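Local coordinates for citrinin polyketide synthase (Monascus purpureus, PDB 5MPT), which builds the keto-aldehyde precursor of the mycotoxin citrinin from malonyl-CoA units, here represented by the C-methyltransferase domain that adds methyl groups to the growing polyketide, at residues Ser117-Val121 with Glu122-Glu126; Thr39-Asn42 with Glu43-Arg47; Glu191-Leu194 with Glu195-Lys199. One frame throughout, in Å; residues are numbered along the deposited sequence. Where two conformers were deposited one is given.

Interaction 1: residues Ser117-Val121 with Glu122-Glu126; sequences STKSV and ETMLE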
loop_
_atom_site.group_PDB
_atom_site.type_symbol
_atom_site.label_atom_id
_atom_site.label_comp_id
_atom_site.label_asym_id
_atom_site.label_seq_id
_atom_site.Cartn_x
_atom_site.Cartn_y
_atom_site.Cartn_z
ATOM N N SER A 117 -16.712 -16.136 -17.925
ATOM C CA SER A 117 -15.844 -15.972 -19.078
ATOM C C SER A 117 -15.263 -17.314 -19.499
ATOM O O SER A 117 -14.959 -18.169 -18.661
ATOM C CB SER A 117 -14.718 -14.996 -18.759
ATOM O OG SER A 117 -13.718 -15.080 -19.756
ATOM N N THR A 118 -15.104 -17.497 -20.813
ATOM C CA THR A 118 -14.547 -18.730 -21.347
ATOM C C THR A 118 -13.037 -18.654 -21.543
ATOM O O THR A 118 -12.397 -19.687 -21.775
ATOM C CB THR A 118 -15.229 -19.080 -22.673
ATOM O OG1 THR A 118 -14.989 -18.037 -23.617
ATOM C CG2 THR A 118 -16.731 -19.225 -22.473
ATOM N N LYS A 119 -12.445 -17.485 -21.401
ATOM C CA LYS A 119 -11.004 -17.366 -21.507
ATOM C C LYS A 119 -10.367 -17.918 -20.243
ATOM O O LYS A 119 -10.818 -17.615 -19.134
ATOM C CB LYS A 119 -10.625 -15.898 -21.727
ATOM C CG LYS A 119 -9.204 -15.642 -22.205
ATOM C CD LYS A 119 -8.962 -14.153 -22.472
ATOM C CE LYS A 119 -10.078 -13.514 -23.303
ATOM N NZ LYS A 119 -9.784 -12.100 -23.651
ATOM N N SER A 120 -9.324 -18.731 -20.408
ATOM C CA SER A 120 -8.609 -19.240 -19.253
ATOM C C SER A 120 -7.859 -18.120 -18.537
ATOM O O SER A 120 -7.548 -17.074 -19.117
ATOM C CB SER A 120 -7.596 -20.307 -19.651
ATOM O OG SER A 120 -6.600 -19.761 -20.479
ATOM N N VAL A 121 -7.538 -18.381 -17.266
ATOM C CA VAL A 121 -6.684 -17.461 -16.519
ATOM C C VAL A 121 -5.297 -17.408 -17.129
ATOM O O VAL A 121 -4.613 -16.385 -17.032
ATOM C CB VAL A 121 -6.620 -17.846 -15.036
ATOM C CG1 VAL A 121 -7.998 -17.699 -14.398
ATOM C CG2 VAL A 121 -6.082 -19.283 -14.835
ATOM N N GLU A 122 -4.856 -18.490 -17.775
ATOM C CA GLU A 122 -3.564 -18.467 -18.453
ATOM C C GLU A 122 -3.593 -17.526 -19.648
ATOM O O GLU A 122 -2.648 -16.757 -19.869
ATOM C CB GLU A 122 -3.169 -19.876 -18.895
ATOM C CG GLU A 122 -2.765 -20.775 -17.758
ATOM C CD GLU A 122 -3.923 -21.569 -17.159
ATOM O OE1 GLU A 122 -5.086 -21.404 -17.588
ATOM O OE2 GLU A 122 -3.652 -22.340 -16.225
ATOM N N THR A 123 -4.670 -17.566 -20.431
ATOM C CA THR A 123 -4.760 -16.658 -21.564
ATOM C C THR A 123 -4.959 -15.209 -21.099
ATOM O O THR A 123 -4.372 -14.285 -21.668
ATOM C CB THR A 123 -5.883 -17.095 -22.490
ATOM O OG1 THR A 123 -5.680 -18.471 -22.853
ATOM C CG2 THR A 123 -5.903 -16.222 -23.719
ATOM N N MET A 124 -5.793 -14.999 -20.076
ATOM C CA MET A 124 -5.961 -13.674 -19.480
ATOM C C MET A 124 -4.619 -13.082 -19.079
ATOM O O MET A 124 -4.326 -11.929 -19.386
ATOM C CB MET A 124 -6.875 -13.739 -18.244
ATOM C CG MET A 124 -8.370 -13.923 -18.547
ATOM S SD MET A 124 -9.438 -13.925 -17.080
ATOM C CE MET A 124 -11.025 -14.362 -17.789
ATOM N N LEU A 125 -3.820 -13.833 -18.314
ATOM C CA LEU A 125 -2.542 -13.298 -17.862
ATOM C C LEU A 125 -1.622 -13.013 -19.040
ATOM O O LEU A 125 -0.989 -11.962 -19.111
ATOM C CB LEU A 125 -1.865 -14.264 -16.893
ATOM C CG LEU A 125 -0.568 -13.669 -16.329
ATOM C CD1 LEU A 125 -0.865 -12.456 -15.478
ATOM C CD2 LEU A 125 0.168 -14.719 -15.534
ATOM N N GLU A 126 -1.526 -13.950 -19.971
ATOM C CA GLU A 126 -0.613 -13.786 -21.094
ATOM C C GLU A 126 -0.933 -12.510 -21.855
ATOM O O GLU A 126 -0.036 -11.720 -22.178
ATOM C CB GLU A 126 -0.710 -15.017 -22.007
ATOM C CG GLU A 126 0.242 -15.027 -23.211
ATOM C CD GLU A 126 -0.174 -16.045 -24.284
ATOM O OE1 GLU A 126 -0.735 -17.103 -23.923
ATOM O OE2 GLU A 126 0.053 -15.778 -25.486
#
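Ser120 and Thr123 meet at the start of helix 121-131, a worked example of how a loop hands over to a helix. Polar capping comes first. Ser120 sits at the N-cap, and its OG accepts the backbone N-H of Thr123 at 2.9 Å, with an N-H...O angle of 159°. That bond depends on the serine torsion: chi1 of 64° tucks OG between the backbone N and the carbonyl carbon, where it faces the first turn. The hydroxyl of Thr123 lies at the same distance, its OG1 being 2.9 Å from Ser120 OG. Regular helical bonding follows at once, with Met124 N bonded to Ser120 O at 2.9 Å and Leu125 N to Val121 O at 3.0 Å. Upstream, Ser117 OG accepts from Lys119 N in an ST turn.

The apolar contacts lie beside the cap. The aliphatic part of Lys119 crosses Thr123 at about a right angle, CG standing 3.6 Å from Thr123 CB. Its CD also comes 4.0 Å from Met124 CG, which joins the residue before the N-cap to the one four after it, the positions of a hydrophobic staple. The extended methionine runs back along the loop until its CE lies 3.4 Å from Ser117 OG. Outside the pair, Lys119 NZ forms a salt bridge with Glu127, and Val121 packs on Ala54, His55 and Asn58 of helix 40-62.

The chemistry combines a polar cap, in which the serine oxygen satisfies a first-turn N-H, with apolar contact of the lysine methylenes and the methionine across the loop-helix junction.

Interaction 2: residues Thr39-Asn42 with Glu43-Arg47; sequences TYYN and EVMPR. With EDO (1,2-ethanediol), chain C.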
loop_
_atom_site.group_PDB
_atom_site.type_symbol
_atom_site.label_atom_id
_atom_site.label_comp_id
_atom_site.label_asym_id
_atom_site.label_seq_id
_atom_site.Cartn_x
_atom_site.Cartn_y
_atom_site.Cartn_z
ATOM N N THR A 39 -4.183 5.378 -17.623
ATOM C CA THR A 39 -5.272 4.523 -18.076
ATOM C C THR A 39 -5.580 3.445 -17.072
ATOM O O THR A 39 -6.340 2.525 -17.396
ATOM C CB THR A 39 -4.941 3.862 -19.406
ATOM O OG1 THR A 39 -3.739 3.099 -19.273
ATOM C CG2 THR A 39 -4.760 4.909 -20.488
ATOM N N TYR A 40 -5.022 3.527 -15.867
ATOM C CA TYR A 40 -5.070 2.370 -14.972
ATOM C C TYR A 40 -6.488 2.078 -14.494
ATOM O O TYR A 40 -6.930 0.923 -14.517
ATOM C CB TYR A 40 -4.138 2.602 -13.789
ATOM C CG TYR A 40 -3.773 1.340 -12.998
ATOM C CD1 TYR A 40 -2.759 0.490 -13.439
ATOM C CD2 TYR A 40 -4.392 1.031 -11.791
ATOM C CE1 TYR A 40 -2.420 -0.648 -12.742
ATOM C CE2 TYR A 40 -4.028 -0.111 -11.066
ATOM C CZ TYR A 40 -3.021 -0.914 -11.533
ATOM O OH TYR A 40 -2.645 -2.016 -10.840
ATOM N N TYR A 41 -7.208 3.097 -14.021
ATOM C CA TYR A 41 -8.536 2.840 -13.465
ATOM C C TYR A 41 -9.491 2.321 -14.529
ATOM O O TYR A 41 -10.222 1.341 -14.307
ATOM C CB TYR A 41 -9.090 4.112 -12.825
ATOM C CG TYR A 41 -10.431 3.947 -12.143
ATOM C CD1 TYR A 41 -10.515 3.476 -10.836
ATOM C CD2 TYR A 41 -11.612 4.261 -12.800
ATOM C CE1 TYR A 41 -11.743 3.320 -10.206
ATOM C CE2 TYR A 41 -12.844 4.102 -12.176
ATOM C CZ TYR A 41 -12.900 3.633 -10.883
ATOM O OH TYR A 41 -14.124 3.484 -10.275
ATOM N N ASN A 42 -9.491 2.934 -15.702
ATOM C CA ASN A 42 -10.484 2.587 -16.712
ATOM C C ASN A 42 -10.065 1.465 -17.638
ATOM O O ASN A 42 -10.936 0.830 -18.233
ATOM C CB ASN A 42 -10.817 3.829 -17.541
ATOM C CG ASN A 42 -11.626 4.838 -16.753
ATOM O OD1 ASN A 42 -12.512 4.473 -15.983
ATOM N ND2 ASN A 42 -11.324 6.115 -16.938
ATOM N N GLU A 43 -8.766 1.211 -17.808
ATOM C CA GLU A 43 -8.347 0.211 -18.791
ATOM C C GLU A 43 -7.582 -0.982 -18.224
ATOM O O GLU A 43 -7.669 -2.064 -18.792
ATOM C CB GLU A 43 -7.486 0.862 -19.884
ATOM C CG GLU A 43 -8.220 1.883 -20.737
ATOM C CD GLU A 43 -7.358 2.402 -21.893
ATOM O OE1 GLU A 43 -6.421 1.683 -22.330
ATOM O OE2 GLU A 43 -7.617 3.535 -22.357
ATOM N N VAL A 44 -6.836 -0.830 -17.143
ATOM C CA VAL A 44 -6.025 -1.904 -16.599
ATOM C C VAL A 44 -6.773 -2.633 -15.510
ATOM O O VAL A 44 -6.899 -3.858 -15.555
ATOM C CB VAL A 44 -4.666 -1.357 -16.095
ATOM C CG1 VAL A 44 -3.725 -2.488 -15.813
ATOM C CG2 VAL A 44 -4.034 -0.484 -17.153
ATOM N N MET A 45 -7.363 -1.879 -14.583
ATOM C CA MET A 45 -8.014 -2.499 -13.429
ATOM C C MET A 45 -9.187 -3.400 -13.796
ATOM O O MET A 45 -9.341 -4.438 -13.139
ATOM C CB MET A 45 -8.464 -1.425 -12.424
ATOM C CG MET A 45 -7.351 -0.933 -11.532
ATOM S SD MET A 45 -7.826 0.423 -10.393
ATOM C CE MET A 45 -9.345 -0.346 -9.731
ATOM N N PRO A 46 -10.041 -3.086 -14.772
ATOM C CA PRO A 46 -11.076 -4.064 -15.143
ATOM C C PRO A 46 -10.479 -5.374 -15.597
ATOM O O PRO A 46 -11.075 -6.435 -15.358
ATOM C CB PRO A 46 -11.855 -3.341 -16.248
ATOM C CG PRO A 46 -11.645 -1.862 -15.910
ATOM C CD PRO A 46 -10.232 -1.786 -15.436
ATOM N N ARG A 47 -9.269 -5.345 -16.158
ATOM C CA ARG A 47 -8.678 -6.581 -16.649
ATOM C C ARG A 47 -8.094 -7.376 -15.493
ATOM O O ARG A 47 -8.229 -8.602 -15.444
ATOM C CB ARG A 47 -7.608 -6.303 -17.702
ATOM C CG ARG A 47 -8.182 -5.643 -18.933
ATOM C CD ARG A 47 -7.120 -5.348 -19.984
ATOM N NE ARG A 47 -6.645 -6.563 -20.620
ATOM C CZ ARG A 47 -5.768 -6.598 -21.620
ATOM N NH1 ARG A 47 -5.251 -5.469 -22.104
ATOM N NH2 ARG A 47 -5.423 -7.777 -22.146
HETATM C C1 EDO C . 0.052 3.577 -19.999
HETATM O O1 EDO C . -1.277 3.989 -20.315
HETATM C C2 EDO C . 0.061 2.079 -19.741
HETATM O O2 EDO C . -1.109 1.727 -18.983
HETATM O O HOH W 1 -3.973 1.266 -21.097
#
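Thr39 O and Tyr40 O carry the backbone link to Glu43-Arg47, and the start of helix 40-62 that they define is irregular. Thr39 O takes the N-H of Glu43 at 2.8 Å, and only weakly that of Val44. Tyr40 O is gripped twice: Val44 N lies above the carbonyl plane at 3.2 Å, while Met45 N, at 2.8 Å, approaches nearly along the C=O axis and closes a wider pi-type turn. Pro46 has no N-H to offer, and its CD instead rests 3.3 Å from Tyr41 O; the kink falls at this point.

Among the side chains, Met45 reaches both tyrosines. Its CG touches Tyr40 CE2 at 3.5 Å, and its SD makes oblique Met-aromatic contacts with the rings of Tyr40 and Tyr41. The bend at chi3 (49°) leaves CE beside Tyr41 CD1. Val44 comes to the same side of the Tyr40 ring as Met45, but at its CD1/CE1 half, CB lying 3.8 Å from Tyr40 CD1. At the polar end a water links Thr39 OG1 to Glu43 OE1, and an ethanediol, probably from the crystallisation liquor, bonds to the same hydroxyl.

Tyr40 OH bonds to Glu138 of helix 136-146 and Trp322 of helix 321-327, whereas Arg47 pairs with Asp131 at the end of helix 121-131. The turn thus joins the helical N-terminal region to the part bearing the methyltransferase sheet.

Interaction 3: residues Glu191-Leu194 with Glu195-Lys199; sequences EFFL and EQLVK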
loop_
_atom_site.group_PDB
_atom_site.type_symbol
_atom_site.label_atom_id
_atom_site.label_comp_id
_atom_site.label_asym_id
_atom_site.label_seq_id
_atom_site.Cartn_x
_atom_site.Cartn_y
_atom_site.Cartn_z
ATOM N N GLU A 191 9.386 12.292 -3.996
ATOM C CA GLU A 191 10.711 12.825 -4.331
ATOM C C GLU A 191 10.643 14.307 -4.681
ATOM O O GLU A 191 11.454 15.099 -4.212
ATOM C CB GLU A 191 11.346 12.064 -5.484
ATOM C CG GLU A 191 11.597 10.589 -5.220
ATOM C CD GLU A 191 12.135 9.912 -6.466
ATOM O OE1 GLU A 191 11.459 8.979 -6.964
ATOM O OE2 GLU A 191 13.211 10.339 -6.956
ATOM N N PHE A 192 9.707 14.689 -5.552
ATOM C CA PHE A 192 9.565 16.081 -5.966
ATOM C C PHE A 192 9.258 16.984 -4.776
ATOM O O PHE A 192 9.874 18.054 -4.595
ATOM C CB PHE A 192 8.475 16.152 -7.057
ATOM C CG PHE A 192 8.182 17.525 -7.533
ATOM C CD1 PHE A 192 9.206 18.371 -7.950
ATOM C CD2 PHE A 192 6.871 17.981 -7.572
ATOM C CE1 PHE A 192 8.902 19.638 -8.457
ATOM C CE2 PHE A 192 6.570 19.260 -8.034
ATOM C CZ PHE A 192 7.582 20.083 -8.481
ATOM N N PHE A 193 8.354 16.538 -3.911
ATOM C CA PHE A 193 8.026 17.300 -2.723
ATOM C C PHE A 193 9.279 17.526 -1.884
ATOM O O PHE A 193 9.596 18.660 -1.485
ATOM C CB PHE A 193 6.956 16.566 -1.919
ATOM C CG PHE A 193 6.880 17.002 -0.494
ATOM C CD1 PHE A 193 6.509 18.300 -0.169
ATOM C CD2 PHE A 193 7.182 16.113 0.527
ATOM C CE1 PHE A 193 6.454 18.742 1.130
ATOM C CE2 PHE A 193 7.120 16.536 1.845
ATOM C CZ PHE A 193 6.767 17.862 2.159
ATOM N N LEU A 194 10.016 16.442 -1.598
ATOM C CA LEU A 194 11.185 16.564 -0.732
ATOM C C LEU A 194 12.269 17.443 -1.364
ATOM O O LEU A 194 12.926 18.223 -0.662
ATOM C CB LEU A 194 11.739 15.183 -0.397
ATOM C CG LEU A 194 10.877 14.345 0.549
ATOM C CD1 LEU A 194 11.391 12.905 0.614
ATOM C CD2 LEU A 194 10.838 14.983 1.955
ATOM N N GLU A 195 12.484 17.325 -2.682
ATOM C CA GLU A 195 13.477 18.161 -3.338
ATOM C C GLU A 195 13.099 19.627 -3.213
ATOM O O GLU A 195 13.941 20.473 -2.873
ATOM C CB GLU A 195 13.620 17.757 -4.809
ATOM C CG GLU A 195 14.665 18.575 -5.499
ATOM C CD GLU A 195 15.103 18.001 -6.823
ATOM O OE1 GLU A 195 14.338 17.226 -7.411
ATOM O OE2 GLU A 195 16.223 18.314 -7.277
ATOM N N GLN A 196 11.827 19.949 -3.454
ATOM C CA GLN A 196 11.398 21.342 -3.356
ATOM C C GLN A 196 11.454 21.820 -1.913
ATOM O O GLN A 196 11.716 23.005 -1.635
ATOM C CB GLN A 196 9.982 21.476 -3.920
ATOM C CG GLN A 196 9.914 21.283 -5.428
ATOM C CD GLN A 196 10.716 22.353 -6.150
ATOM O OE1 GLN A 196 10.637 23.535 -5.819
ATOM N NE2 GLN A 196 11.571 21.926 -7.054
ATOM N N LEU A 197 11.216 20.895 -0.983
ATOM C CA LEU A 197 11.334 21.200 0.445
ATOM C C LEU A 197 12.758 21.586 0.806
ATOM O O LEU A 197 12.998 22.627 1.429
ATOM C CB LEU A 197 10.897 19.992 1.270
ATOM C CG LEU A 197 11.064 20.120 2.782
ATOM C CD1 LEU A 197 10.149 21.203 3.309
ATOM C CD2 LEU A 197 10.801 18.814 3.512
ATOM N N VAL A 198 13.720 20.755 0.415
ATOM C CA VAL A 198 15.107 20.973 0.809
ATOM C C VAL A 198 15.678 22.285 0.244
ATOM O O VAL A 198 16.474 22.962 0.925
ATOM C CB VAL A 198 15.903 19.709 0.407
ATOM C CG1 VAL A 198 17.395 19.880 0.563
ATOM C CG2 VAL A 198 15.457 18.543 1.248
ATOM N N LYS A 199 15.232 22.711 -0.952
ATOM C CA LYS A 199 15.650 23.988 -1.552
ATOM C C LYS A 199 15.289 25.188 -0.695
ATOM O O LYS A 199 15.861 26.269 -0.900
ATOM C CB LYS A 199 14.986 24.195 -2.941
ATOM C CG LYS A 199 15.523 23.391 -4.096
ATOM C CD LYS A 199 14.567 23.526 -5.302
ATOM C CE LYS A 199 15.259 23.372 -6.664
ATOM N NZ LYS A 199 16.190 22.213 -6.722
#
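The last turns of helix 181-198, in the methyltransferase region, join Glu191-Leu194 to Glu195-Lys199 and illustrate how a helix packed on several sides shares out its contacts. Four successive i to i+4 bonds hold the backbone: Glu195 N to Glu191 O, Gln196 N to Phe192 O, Leu197 N to Phe193 O and Val198 N to Leu194 O. The straightest, from Gln196 N, measures 3.0 Å to Phe192 O at 167°.

Phe192 and Gln196 provide the clearest side-chain pairing. Gln196 CG lies 3.6 Å from Phe192 CE1, approaching the ring obliquely, and its NE2 comes within 3.8 Å of the same ring carbon. The glutamine chain folds at chi2 (-63°), which brings the amide back alongside the ring, the two planes turned 48° apart. About half a turn round the helix, Val198 CG2 is 3.2 Å from Leu194 O, close beside the carbonyl that already accepts Val198 N. Leu194 CD2 lies 4.1 Å from Leu197 CD2, doubtfully since Leu197 has two conformers; Leu197 also touches Phe310 of strand 309-316.

The two glutamates turn to helix 221-231, where Glu191 pairs with Lys223 and Glu195 with Arg230. Lys199 NZ makes a long salt bridge to Glu195 OE2, at 3.9 Å. On the apolar side, Phe193 packs on Ala20 and Ala24 of helix 14-26 and on Leu312 of strand 309-316.

A helix placed just before the first sheet strand, 208-213, and packed against the sheet suits a class I, Rossmann-like methyltransferase; the strand order 3-2-1-4-5-7-6, with strand 375-381 antiparallel to its neighbours, is the signature of that fold.

The three contacts are local ones in two parts of the C-methyltransferase domain. Interactions 1 and 2 belong to the helical N-terminal part, their centres 17 Å apart and their nearest atoms about 5 Å apart without touching; the helix capped in the first packs along the helix begun in the second. Interaction 3 belongs to the Rossmann-like part, its centre 44 Å from that of interaction 1, on the opposite side of the chain's centre, and 31 Å from that of interaction 2. Interaction 2 lies nearer the active site, the side chain of Tyr40 being about 11 Å from that of Tyr177. In interaction 3, the side chain of Glu191 is about 12 Å from the bound S-adenosyl-L-homocysteine, though the contact lies away from the catalytic residues.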